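PDB 4FZL: bacteriocin from Pseudomonas syringae pv. tomato, which kills competing bacteria, most probably by degrading the peptidoglycan precursor lipid II as a metal-dependent phosphatase of the colicin M family. Local coordinates for residues P20-T25 and T96-L101; A24-Q29 and D33-Q38; P129-V134 and V148-D153. All coordinates share one frame; numbering follows the deposited sequence. Where two conformers were deposited one is given.

Contacts 1 and 2 both draw on helix 22-33 and touch each other where F98 packs on F26, their centres about 12 Å apart in the helical part of the chain. Contact 1 lies nearer the chain's centre and is wholly apolar across its segments: one phenylalanine ring meets a cysteine and a leucine. Contact 2, local in sequence, turns helix 22-33 over to helix 37-54 and mixes backbone and carboxylate hydrogen bonds with a phenylalanine pair. The centre of contact 3 lies about 42 Å from that of contact 2, on the far side of the chain's centre, where helix 129-135 covers strand 142-153; V131 and F150 are buried, while V134 and V148 are partly exposed.

Contact 1. Residues P20-T25 and T96-L101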
ATOM      1  N   PRO A  20      -8.463  10.296  -9.352  1.00 29.16           N
ATOM      2  CA  PRO A  20      -9.237   9.031  -9.307  1.00 31.60           C
ATOM      3  C   PRO A  20      -9.330   8.335 -10.654  1.00 32.60           C
ATOM      4  O   PRO A  20      -9.725   7.185 -10.703  1.00 34.62           O
ATOM      5  CB  PRO A  20     -10.621   9.515  -8.916  1.00 38.89           C
ATOM      6  CG  PRO A  20     -10.305  10.676  -8.012  1.00 38.57           C
ATOM      7  CD  PRO A  20      -9.270  11.400  -8.809  1.00 33.42           C
ATOM      8  N   ASN A  21      -8.966   9.020 -11.735  1.00 27.93           N
ATOM      9  CA  ASN A  21      -8.961   8.412 -13.088  1.00 24.56           C
ATOM     10  C   ASN A  21      -7.707   7.637 -13.408  1.00 28.04           C
ATOM     11  O   ASN A  21      -7.573   7.148 -14.540  1.00 26.89           O
ATOM     12  CB  ASN A  21      -9.103   9.565 -14.096  1.00 23.82           C
ATOM     13  CG  ASN A  21     -10.418  10.319 -13.947  1.00 35.78           C
ATOM     14  OD1 ASN A  21     -10.448  11.556 -13.849  1.00 44.15           O
ATOM     15  ND2 ASN A  21     -11.521   9.562 -13.917  1.00 37.64           N
ATOM     16  N   CYS A  22      -6.802   7.501 -12.432  1.00 23.80           N
ATOM     17  CA  CYS A  22      -5.487   6.837 -12.670  1.00 21.77           C
ATOM     18  C   CYS A  22      -5.646   5.450 -13.275  1.00 21.89           C
ATOM     19  O   CYS A  22      -5.081   5.196 -14.330  1.00 24.61           O
ATOM     20  CB  CYS A  22      -4.726   6.732 -11.369  1.00 28.19           C
ATOM     21  SG  CYS A  22      -2.995   6.249 -11.636  1.00 30.17           S
ATOM     22  N   LEU A  23      -6.434   4.569 -12.643  1.00 23.14           N
ATOM     23  CA  LEU A  23      -6.486   3.212 -13.108  1.00 25.23           C
ATOM     24  C   LEU A  23      -7.011   3.139 -14.524  1.00 22.11           C
ATOM     25  O   LEU A  23      -6.426   2.433 -15.372  1.00 23.73           O
ATOM     26  CB  LEU A  23      -7.308   2.339 -12.178  1.00 24.37           C
ATOM     27  CG  LEU A  23      -7.559   0.876 -12.587  1.00 27.08           C
ATOM     28  CD1 LEU A  23      -6.223   0.166 -12.635  1.00 27.30           C
ATOM     29  CD2 LEU A  23      -8.543   0.162 -11.638  1.00 27.96           C
ATOM     30  N   ALA A  24      -8.181   3.751 -14.760  1.00 23.72           N
ATOM     31  CA  ALA A  24      -8.809   3.687 -16.108  1.00 19.89           C
ATOM     32  C   ALA A  24      -7.790   4.184 -17.200  1.00 22.59           C
ATOM     33  O   ALA A  24      -7.712   3.674 -18.312  1.00 25.67           O
ATOM     34  CB  ALA A  24     -10.058   4.543 -16.172  1.00 27.72           C
ATOM     35  N   THR A  25      -7.103   5.256 -16.877  1.00 22.79           N
ATOM     36  CA  THR A  25      -6.142   5.882 -17.817  1.00 25.00           C
ATOM     37  C   THR A  25      -4.950   4.943 -18.054  1.00 21.48           C
ATOM     38  O   THR A  25      -4.486   4.784 -19.219  1.00 24.33           O
ATOM     39  CB  THR A  25      -5.643   7.270 -17.285  1.00 23.27           C
ATOM     40  OG1 THR A  25      -6.763   8.097 -17.017  1.00 26.57           O
ATOM     41  CG2 THR A  25      -4.725   7.978 -18.278  1.00 25.92           C
ATOM     42  N   THR A  96      -0.043   4.018  -4.282  1.00 20.57           N
ATOM     43  CA  THR A  96       0.502   2.903  -3.499  1.00 20.11           C
ATOM     44  C   THR A  96       0.245   1.513  -4.141  1.00 22.30           C
ATOM     45  O   THR A  96       1.179   0.705  -4.265  1.00 22.57           O
ATOM     46  CB  THR A  96       0.063   2.983  -2.046  1.00 22.81           C
ATOM     47  OG1 THR A  96       0.884   3.917  -1.380  1.00 28.72           O
ATOM     48  CG2 THR A  96       0.234   1.593  -1.308  1.00 21.97           C
ATOM     49  N   PRO A  97      -0.994   1.234  -4.604  1.00 23.10           N
ATOM     50  CA  PRO A  97      -1.151  -0.134  -5.177  1.00 24.22           C
ATOM     51  C   PRO A  97      -0.297  -0.295  -6.452  1.00 20.85           C
ATOM     52  O   PRO A  97       0.110  -1.380  -6.793  1.00 24.00           O
ATOM     53  CB  PRO A  97      -2.642  -0.253  -5.498  1.00 29.73           C
ATOM     54  CG  PRO A  97      -3.249   1.003  -5.035  1.00 28.85           C
ATOM     55  CD  PRO A  97      -2.273   1.898  -4.358  1.00 28.20           C
ATOM     56  N   PHE A  98      -0.087   0.807  -7.194  1.00 22.69           N
ATOM     57  CA  PHE A  98       0.775   0.739  -8.373  1.00 22.25           C
ATOM     58  C   PHE A  98       2.224   0.523  -7.993  1.00 20.90           C
ATOM     59  O   PHE A  98       3.011  -0.116  -8.700  1.00 21.66           O
ATOM     60  CB  PHE A  98       0.651   1.992  -9.213  1.00 21.37           C
ATOM     61  CG  PHE A  98      -0.697   2.128  -9.864  1.00 26.86           C
ATOM     62  CD1 PHE A  98      -1.004   1.452 -11.020  1.00 30.79           C
ATOM     63  CD2 PHE A  98      -1.673   2.920  -9.278  1.00 33.03           C
ATOM     64  CE1 PHE A  98      -2.284   1.606 -11.617  1.00 30.07           C
ATOM     65  CE2 PHE A  98      -2.945   3.063  -9.858  1.00 42.04           C
ATOM     66  CZ  PHE A  98      -3.250   2.370 -11.019  1.00 33.79           C
ATOM     67  N   HIS A  99       2.619   1.132  -6.890  1.00 19.87           N
ATOM     68  CA  HIS A  99       3.990   0.945  -6.390  1.00 20.50           C
ATOM     69  C   HIS A  99       4.196  -0.529  -6.018  1.00 21.07           C
ATOM     70  O   HIS A  99       5.210  -1.117  -6.373  1.00 22.43           O
ATOM     71  CB  HIS A  99       4.222   1.940  -5.169  1.00 21.98           C
ATOM     72  CG  HIS A  99       5.625   1.980  -4.672  1.00 23.15           C
ATOM     73  ND1 HIS A  99       6.025   2.866  -3.735  1.00 23.43           N
ATOM     74  CD2 HIS A  99       6.763   1.313  -5.084  1.00 21.24           C
ATOM     75  CE1 HIS A  99       7.337   2.752  -3.505  1.00 21.25           C
ATOM     76  NE2 HIS A  99       7.814   1.820  -4.335  1.00 19.96           N
ATOM     77  N   ALA A 100       3.240  -1.126  -5.326  1.00 20.88           N
ATOM     78  CA  ALA A 100       3.309  -2.539  -4.970  1.00 20.62           C
ATOM     79  C   ALA A 100       3.316  -3.391  -6.240  1.00 19.51           C
ATOM     80  O   ALA A 100       3.984  -4.482  -6.284  1.00 21.54           O
ATOM     81  CB  ALA A 100       2.191  -2.916  -4.007  1.00 22.20           C
ATOM     82  N   LEU A 101       2.489  -3.006  -7.211  1.00 25.22           N
ATOM     83  CA  LEU A 101       2.442  -3.761  -8.476  1.00 23.31           C
ATOM     84  C   LEU A 101       3.842  -3.735  -9.192  1.00 21.82           C
ATOM     85  O   LEU A 101       4.424  -4.740  -9.629  1.00 28.50           O
ATOM     86  CB  LEU A 101       1.366  -3.188  -9.422  1.00 23.86           C
ATOM     87  CG  LEU A 101       1.293  -3.771 -10.832  1.00 24.88           C
ATOM     88  CD1 LEU A 101       0.738  -5.163 -10.636  1.00 31.87           C
ATOM     89  CD2 LEU A 101       0.305  -2.893 -11.587  1.00 25.35           C
TER
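Within 96-101, F98 is the residue that reaches segment 20-25, and its ring does all the touching from this side. CG stands anti to the carbonyl carbon (chi1 -68°), which sends the ring straight out from its helix toward the first turn of helix 22-33. CE2 and CZ of F98 lead, meeting C22 and L23. SG of C22 lies 3.6 Å from CE2 of F98 and 4.3 Å from the ring centroid, 37° off the ring normal; this is an oblique sulfur-aromatic contact. CA of L23 approaches CZ of F98 edge-on, at 3.9 Å. The L23 side chain runs roughly perpendicular to that of F98, and its CD1 methyl reaches CZ of F98 at 4.0 Å. Beyond these segments, F46 of helix 37-54 and W207 meet the same ring edge-to-face, while H99, next along, hydrogen-bonds D50 and H88. The contact thus joins two helices of the alpha-helical part of the protein. With no hydrogen bond between the segments, it rests on dispersion and on the polarisable sulfur of the buried C22 beside the ring.

Contact 2. Residues A24-Q29 and D33-Q38; sequences ATFQDQ and DSFGIQ
OD1 of D33 is gripped twice: the backbone N of G36 donates to it at 3.0 Å, and OG of S39, in the next helix, is hydrogen-bonded to it as well. The G36 bond is nearly straight (166°) but comes from above the carboxylate plane. CG of D33 sits between its backbone N and carbonyl carbon (chi1 74°), bringing the carboxylate over the turn. Accepting from the amide three residues on, D33 forms an Asx motif, just ahead of helix 37-54, for which G36 is the N-cap residue. The D33 backbone N also donates to O of Q29 at 3.2 Å, continuing the helical pattern of helix 22-33. Bent at chi2, the Q29 side chain brings its amide up to D33 and Q38: NE2 lies 3.6 Å from OD2 of D33, too far for a hydrogen bond, and 3.8 Å from CB of Q38. F26 and F35 approach edge to edge, CZ of F26 being 4.1 Å from CE1 of F35, with L43 against both rings. This tight connection between two helices therefore divides its chemistry: the carboxylate fixes the turn through backbone and serine donors, while the two phenylalanines turn its other side into the apolar interior.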
ATOM      1  N   ALA A  24      -8.181   3.751 -14.760  1.00 23.72           N
ATOM      2  CA  ALA A  24      -8.809   3.687 -16.108  1.00 19.89           C
ATOM      3  C   ALA A  24      -7.790   4.184 -17.200  1.00 22.59           C
ATOM      4  O   ALA A  24      -7.712   3.674 -18.312  1.00 25.67           O
ATOM      5  CB  ALA A  24     -10.058   4.543 -16.172  1.00 27.72           C
ATOM      6  N   THR A  25      -7.103   5.256 -16.877  1.00 22.79           N
ATOM      7  CA  THR A  25      -6.142   5.882 -17.817  1.00 25.00           C
ATOM      8  C   THR A  25      -4.950   4.943 -18.054  1.00 21.48           C
ATOM      9  O   THR A  25      -4.486   4.784 -19.219  1.00 24.33           O
ATOM     10  CB  THR A  25      -5.643   7.270 -17.285  1.00 23.27           C
ATOM     11  OG1 THR A  25      -6.763   8.097 -17.017  1.00 26.57           O
ATOM     12  CG2 THR A  25      -4.725   7.978 -18.278  1.00 25.92           C
ATOM     13  N   PHE A  26      -4.468   4.266 -16.986  1.00 19.97           N
ATOM     14  CA  PHE A  26      -3.404   3.351 -17.148  1.00 18.18           C
ATOM     15  C   PHE A  26      -3.819   2.074 -17.910  1.00 22.34           C
ATOM     16  O   PHE A  26      -3.065   1.563 -18.777  1.00 22.34           O
ATOM     17  CB  PHE A  26      -2.824   3.003 -15.799  1.00 21.30           C
ATOM     18  CG  PHE A  26      -1.650   2.105 -15.925  1.00 21.31           C
ATOM     19  CD1 PHE A  26      -0.460   2.664 -16.396  1.00 24.60           C
ATOM     20  CD2 PHE A  26      -1.676   0.756 -15.581  1.00 23.35           C
ATOM     21  CE1 PHE A  26       0.650   1.842 -16.474  1.00 23.04           C
ATOM     22  CE2 PHE A  26      -0.576  -0.027 -15.703  1.00 25.86           C
ATOM     23  CZ  PHE A  26       0.589   0.500 -16.147  1.00 26.91           C
ATOM     24  N   GLN A  27      -5.041   1.584 -17.652  1.00 22.40           N
ATOM     25  CA  GLN A  27      -5.554   0.482 -18.406  1.00 22.41           C
ATOM     26  C   GLN A  27      -5.598   0.830 -19.903  1.00 24.96           C
ATOM     27  O   GLN A  27      -5.307   0.056 -20.743  1.00 24.71           O
ATOM     28  CB  GLN A  27      -6.986   0.131 -17.927  1.00 21.42           C
ATOM     29  CG  GLN A  27      -7.007  -0.542 -16.581  1.00 22.73           C
ATOM     30  CD  GLN A  27      -8.389  -0.705 -15.968  1.00 21.71           C
ATOM     31  OE1 GLN A  27      -8.642  -1.669 -15.148  1.00 29.87           O
ATOM     32  NE2 GLN A  27      -9.204   0.197 -16.218  1.00 22.67           N
ATOM     33  N   ASP A  28      -6.017   2.028 -20.232  1.00 26.24           N
ATOM     34  CA  ASP A  28      -6.126   2.420 -21.644  1.00 27.27           C
ATOM     35  C   ASP A  28      -4.700   2.493 -22.265  1.00 23.72           C
ATOM     36  O   ASP A  28      -4.503   2.098 -23.386  1.00 24.39           O
ATOM     37  CB  ASP A  28      -6.784   3.786 -21.794  1.00 28.56           C
ATOM     38  CG  ASP A  28      -8.310   3.792 -21.548  1.00 41.55           C
ATOM     39  OD1 ASP A  28      -8.971   2.747 -21.555  1.00 37.41           O
ATOM     40  OD2 ASP A  28      -8.892   4.890 -21.395  1.00 48.79           O
ATOM     41  N   GLN A  29      -3.722   3.019 -21.505  1.00 21.91           N
ATOM     42  CA  GLN A  29      -2.396   3.145 -22.013  1.00 25.05           C
ATOM     43  C   GLN A  29      -1.841   1.728 -22.259  1.00 26.26           C
ATOM     44  O   GLN A  29      -1.193   1.458 -23.250  1.00 23.14           O
ATOM     45  CB  GLN A  29      -1.499   3.946 -21.049  1.00 24.33           C
ATOM     46  CG  GLN A  29      -0.018   3.813 -21.355  1.00 25.32           C
ATOM     47  CD  GLN A  29       0.279   4.599 -22.612  1.00 24.43           C
ATOM     48  OE1 GLN A  29       0.347   5.837 -22.566  1.00 26.37           O
ATOM     49  NE2 GLN A  29       0.509   3.889 -23.732  1.00 25.25           N
ATOM     50  N   ASP A  33      -0.404   0.179 -26.046  1.00 23.99           N
ATOM     51  CA  ASP A  33       0.979  -0.200 -26.406  1.00 26.06           C
ATOM     52  C   ASP A  33       1.320  -1.592 -25.968  1.00 23.43           C
ATOM     53  O   ASP A  33       2.499  -2.001 -26.000  1.00 25.56           O
ATOM     54  CB  ASP A  33       2.013   0.829 -25.906  1.00 26.93           C
ATOM     55  CG  ASP A  33       2.258   0.781 -24.418  1.00 25.31           C
ATOM     56  OD1 ASP A  33       1.557   0.030 -23.695  1.00 25.42           O
ATOM     57  OD2 ASP A  33       3.204   1.482 -23.958  1.00 26.88           O
ATOM     58  N   SER A  34       0.306  -2.372 -25.599  1.00 25.08           N
ATOM     59  CA  SER A  34       0.562  -3.783 -25.146  1.00 24.47           C
ATOM     60  C   SER A  34       1.588  -3.904 -24.000  1.00 22.79           C
ATOM     61  O   SER A  34       2.469  -4.798 -24.011  1.00 26.09           O
ATOM     62  CB  SER A  34       0.902  -4.771 -26.291  1.00 28.79           C
ATOM     63  OG  SER A  34      -0.105  -4.704 -27.216  1.00 30.53           O
ATOM     64  N   PHE A  35       1.327  -3.105 -22.955  1.00 24.07           N
ATOM     65  CA  PHE A  35       2.242  -2.998 -21.810  1.00 22.91           C
ATOM     66  C   PHE A  35       3.656  -2.816 -22.313  1.00 23.41           C
ATOM     67  O   PHE A  35       4.555  -3.564 -21.997  1.00 27.42           O
ATOM     68  CB  PHE A  35       2.140  -4.179 -20.823  1.00 23.33           C
ATOM     69  CG  PHE A  35       2.781  -3.882 -19.519  1.00 21.59           C
ATOM     70  CD1 PHE A  35       2.309  -2.847 -18.722  1.00 26.11           C
ATOM     71  CD2 PHE A  35       3.863  -4.581 -19.088  1.00 25.15           C
ATOM     72  CE1 PHE A  35       2.934  -2.522 -17.524  1.00 28.98           C
ATOM     73  CE2 PHE A  35       4.465  -4.264 -17.908  1.00 26.17           C
ATOM     74  CZ  PHE A  35       4.001  -3.241 -17.111  1.00 29.88           C
ATOM     75  N   GLY A  36       3.790  -1.829 -23.174  1.00 22.05           N
ATOM     76  CA  GLY A  36       5.051  -1.436 -23.763  1.00 24.69           C
ATOM     77  C   GLY A  36       5.817  -0.373 -23.008  1.00 22.86           C
ATOM     78  O   GLY A  36       5.658  -0.229 -21.786  1.00 23.05           O
ATOM     79  N   ILE A  37       6.675   0.350 -23.743  1.00 23.95           N
ATOM     80  CA  ILE A  37       7.576   1.349 -23.104  1.00 22.21           C
ATOM     81  C   ILE A  37       6.820   2.417 -22.327  1.00 20.38           C
ATOM     82  O   ILE A  37       7.155   2.641 -21.167  1.00 23.60           O
ATOM     83  CB  ILE A  37       8.550   2.014 -24.116  1.00 21.73           C
ATOM     84  CG1 ILE A  37       9.495   0.940 -24.658  1.00 21.83           C
ATOM     85  CG2 ILE A  37       9.281   3.217 -23.513  1.00 25.16           C
ATOM     86  CD1 ILE A  37      10.285   1.418 -25.897  1.00 23.21           C
ATOM     87  N   GLN A  38       5.857   3.094 -22.962  1.00 24.09           N
ATOM     88  CA  GLN A  38       5.166   4.125 -22.261  1.00 22.54           C
ATOM     89  C   GLN A  38       4.473   3.622 -20.992  1.00 20.24           C
ATOM     90  O   GLN A  38       4.515   4.287 -19.956  1.00 21.08           O
ATOM     91  CB  GLN A  38       4.166   4.821 -23.143  1.00 28.05           C
ATOM     92  CG  GLN A  38       4.821   5.643 -24.186  1.00 33.31           C
ATOM     93  CD  GLN A  38       4.817   7.146 -23.887  1.00 41.70           C
ATOM     94  OE1 GLN A  38       4.874   7.625 -22.719  1.00 40.96           O
ATOM     95  NE2 GLN A  38       4.716   7.896 -24.956  1.00 38.17           N
TER

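Contact 3. Residues P129-V134 and V148-D153; sequences PDVMNV and VNFAYD. With EDO (1,2-ethanediol), chain K.
V131 lays its CG2 methyl obliquely against the ring of F150, 3.6 Å from CD2 of that ring. CG of F150 takes the position between its backbone N and carbonyl carbon (chi1 61°), which brings the CD2 side of the ring up to the methyl. In the conformer given, V148 also meets the helix: its CG2 lies 4.1 Å from CG2 of V131, and its CG1 3.8 Å from CG1 of V134. The side chains of V134 and V148 pass alongside, pointing opposite ways; with a second V148 conformer deposited, these methyl contacts are less certain. Helix 129-135 packs on one face of the sheet and runs nearly antiparallel to strand 142-153 (162° between segment directions, axes 9.0 Å apart at their closest). This strand pairs with strand 167-178, whose L172 touches V131 and whose L170 touches F150, so the hydrophobic layer runs on beneath the helix. Further along the strand, Y152 carries a 1,2-ethanediol, probably from the crystallisation liquor, over one ring face, its C2 3.5 Å from CD1 of Y152. O2 of the diol accepts from the backbone N of D153 at 2.9 Å in a nearly straight bond (166°), while OH of Y152 is hydrogen-bonded to D157.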
ATOM      1  N   PRO A 129     -15.457  -9.456  17.865  1.00 38.08           N
ATOM      2  CA  PRO A 129     -15.830 -10.365  18.952  1.00 46.64           C
ATOM      3  C   PRO A 129     -14.725 -11.225  19.536  1.00 40.72           C
ATOM      4  O   PRO A 129     -14.640 -11.347  20.761  1.00 44.16           O
ATOM      5  CB  PRO A 129     -16.895 -11.266  18.298  1.00 54.57           C
ATOM      6  CG  PRO A 129     -17.506 -10.396  17.281  1.00 53.36           C
ATOM      7  CD  PRO A 129     -16.361  -9.624  16.710  1.00 48.32           C
ATOM      8  N   ASP A 130     -13.871 -11.825  18.722  1.00 39.14           N
ATOM      9  CA  ASP A 130     -12.839 -12.659  19.353  1.00 45.17           C
ATOM     10  C   ASP A 130     -11.989 -11.819  20.320  1.00 37.66           C
ATOM     11  O   ASP A 130     -11.578 -12.344  21.333  1.00 44.06           O
ATOM     12  CB  ASP A 130     -11.949 -13.430  18.356  1.00 45.61           C
ATOM     13  CG  ASP A 130     -12.698 -14.555  17.626  1.00 59.99           C
ATOM     14  OD1 ASP A 130     -13.875 -14.884  17.964  1.00 71.32           O
ATOM     15  OD2 ASP A 130     -12.097 -15.127  16.696  1.00 56.67           O
ATOM     16  N   VAL A 131     -11.741 -10.527  20.041  1.00 34.84           N
ATOM     17  CA  VAL A 131     -10.962  -9.652  20.963  1.00 33.63           C
ATOM     18  C   VAL A 131     -11.780  -9.233  22.185  1.00 28.49           C
ATOM     19  O   VAL A 131     -11.320  -9.323  23.335  1.00 30.81           O
ATOM     20  CB  VAL A 131     -10.343  -8.433  20.237  1.00 35.85           C
ATOM     21  CG1 VAL A 131      -9.774  -7.412  21.215  1.00 38.89           C
ATOM     22  CG2 VAL A 131      -9.287  -8.903  19.235  1.00 41.19           C
ATOM     23  N   MET A 132     -13.020  -8.831  21.946  1.00 32.95           N
ATOM     24  CA  MET A 132     -13.897  -8.455  23.066  1.00 32.15           C
ATOM     25  C   MET A 132     -14.130  -9.631  24.036  1.00 39.66           C
ATOM     26  O   MET A 132     -14.205  -9.407  25.251  1.00 39.71           O
ATOM     27  CB  MET A 132     -15.202  -7.861  22.574  1.00 43.28           C
ATOM     28  CG  MET A 132     -14.968  -6.490  21.990  1.00 40.01           C
ATOM     29  SD  MET A 132     -14.466  -5.238  23.202  1.00 43.31           S
ATOM     30  CE  MET A 132     -16.008  -4.994  24.116  1.00 52.68           C
ATOM     31  N   ASN A 133     -14.226 -10.864  23.511  1.00 40.76           N
ATOM     32  CA  ASN A 133     -14.312 -12.093  24.315  1.00 44.48           C
ATOM     33  C   ASN A 133     -13.110 -12.223  25.269  1.00 33.36           C
ATOM     34  O   ASN A 133     -13.256 -12.665  26.407  1.00 40.63           O
ATOM     35  CB  ASN A 133     -14.302 -13.370  23.437  1.00 47.53           C
ATOM     36  CG  ASN A 133     -15.670 -13.775  22.955  1.00 57.24           C
ATOM     37  OD1 ASN A 133     -16.649 -13.023  23.126  1.00 56.65           O
ATOM     38  ND2 ASN A 133     -15.756 -14.964  22.321  1.00 61.49           N
ATOM     39  N   VAL A 134     -11.913 -11.882  24.777  1.00 33.83           N
ATOM     40  CA  VAL A 134     -10.689 -12.020  25.606  1.00 37.71           C
ATOM     41  C   VAL A 134     -10.603 -10.924  26.657  1.00 39.49           C
ATOM     42  O   VAL A 134     -10.245 -11.189  27.826  1.00 42.47           O
ATOM     43  CB  VAL A 134      -9.423 -12.021  24.750  1.00 35.85           C
ATOM     44  CG1 VAL A 134      -8.147 -12.085  25.600  1.00 34.66           C
ATOM     45  CG2 VAL A 134      -9.484 -13.202  23.813  1.00 32.51           C
ATOM     46  N   VAL A 148      -3.209 -10.185  22.052  0.50 20.69           N
ATOM     47  CA  VAL A 148      -3.852 -11.121  21.179  0.50 19.96           C
ATOM     48  C   VAL A 148      -3.782 -10.652  19.742  0.50 19.56           C
ATOM     49  O   VAL A 148      -3.567  -9.469  19.464  0.50 22.51           O
ATOM     50  CB  VAL A 148      -5.311 -11.310  21.605  0.50 26.62           C
ATOM     51  CG1 VAL A 148      -5.364 -11.839  23.035  0.50 31.31           C
ATOM     52  CG2 VAL A 148      -6.066  -9.990  21.468  0.50 22.47           C
ATOM     53  N   ASN A 149      -3.961 -11.583  18.831  1.00 18.69           N
ATOM     54  CA  ASN A 149      -3.873 -11.272  17.412  1.00 19.80           C
ATOM     55  C   ASN A 149      -5.202 -11.588  16.730  1.00 20.23           C
ATOM     56  O   ASN A 149      -6.006 -12.399  17.227  1.00 25.58           O
ATOM     57  CB  ASN A 149      -2.825 -12.139  16.781  1.00 18.98           C
ATOM     58  CG  ASN A 149      -1.519 -12.169  17.529  1.00 17.03           C
ATOM     59  OD1 ASN A 149      -0.997 -13.338  17.917  1.00 22.65           O
ATOM     60  ND2 ASN A 149      -1.014 -11.038  17.832  1.00 17.13           N
ATOM     61  N   PHE A 150      -5.470 -10.844  15.672  1.00 20.13           N
ATOM     62  CA  PHE A 150      -6.725 -10.991  14.916  1.00 19.18           C
ATOM     63  C   PHE A 150      -6.582 -10.645  13.429  1.00 19.89           C
ATOM     64  O   PHE A 150      -5.810  -9.731  13.087  1.00 21.39           O
ATOM     65  CB  PHE A 150      -7.886 -10.206  15.556  1.00 26.66           C
ATOM     66  CG  PHE A 150      -7.649  -8.732  15.640  1.00 24.31           C
ATOM     67  CD1 PHE A 150      -8.190  -7.830  14.728  1.00 23.08           C
ATOM     68  CD2 PHE A 150      -6.879  -8.249  16.668  1.00 27.35           C
ATOM     69  CE1 PHE A 150      -7.955  -6.460  14.879  1.00 27.06           C
ATOM     70  CE2 PHE A 150      -6.632  -6.894  16.811  1.00 32.86           C
ATOM     71  CZ  PHE A 150      -7.154  -5.997  15.906  1.00 25.38           C
ATOM     72  N   ALA A 151      -7.341 -11.354  12.587  1.00 25.27           N
ATOM     73  CA  ALA A 151      -7.392 -11.034  11.175  1.00 27.32           C
ATOM     74  C   ALA A 151      -8.169  -9.782  10.978  1.00 25.65           C
ATOM     75  O   ALA A 151      -9.160  -9.535  11.685  1.00 28.07           O
ATOM     76  CB  ALA A 151      -8.028 -12.181  10.370  1.00 30.32           C
ATOM     77  N   TYR A 152      -7.778  -9.018   9.968  1.00 23.87           N
ATOM     78  CA  TYR A 152      -8.443  -7.775   9.690  1.00 20.89           C
ATOM     79  C   TYR A 152      -8.496  -7.521   8.195  1.00 23.86           C
ATOM     80  O   TYR A 152      -7.497  -7.523   7.531  1.00 23.43           O
ATOM     81  CB  TYR A 152      -7.704  -6.620  10.356  1.00 20.90           C
ATOM     82  CG  TYR A 152      -8.491  -5.328  10.484  1.00 25.66           C
ATOM     83  CD1 TYR A 152      -9.496  -5.184  11.453  1.00 26.11           C
ATOM     84  CD2 TYR A 152      -8.237  -4.263   9.642  1.00 25.88           C
ATOM     85  CE1 TYR A 152     -10.196  -3.998  11.566  1.00 26.84           C
ATOM     86  CE2 TYR A 152      -8.922  -3.080   9.764  1.00 30.78           C
ATOM     87  CZ  TYR A 152      -9.920  -2.977  10.718  1.00 30.42           C
ATOM     88  OH  TYR A 152     -10.612  -1.823  10.883  1.00 34.79           O
ATOM     89  N   ASP A 153      -9.701  -7.218   7.718  1.00 24.39           N
ATOM     90  CA  ASP A 153      -9.928  -6.881   6.314  1.00 28.26           C
ATOM     91  C   ASP A 153      -9.714  -5.377   6.209  1.00 23.02           C
ATOM     92  O   ASP A 153     -10.541  -4.526   6.632  1.00 26.70           O
ATOM     93  CB  ASP A 153     -11.329  -7.303   5.913  1.00 24.36           C
ATOM     94  CG  ASP A 153     -11.644  -7.047   4.445  1.00 24.41           C
ATOM     95  OD1 ASP A 153     -11.060  -6.128   3.836  1.00 25.03           O
ATOM     96  OD2 ASP A 153     -12.457  -7.816   3.907  1.00 30.40           O
TER
HETATM   97  C1  EDO K 309     -13.189  -5.969  10.797  1.00 39.74           C
HETATM   98  O1  EDO K 309     -13.084  -7.035  11.741  1.00 45.49           O
HETATM   99  C2  EDO K 309     -12.275  -6.292   9.598  1.00 30.66           C
HETATM  100  O2  EDO K 309     -12.055  -7.641   9.376  1.00 28.06           O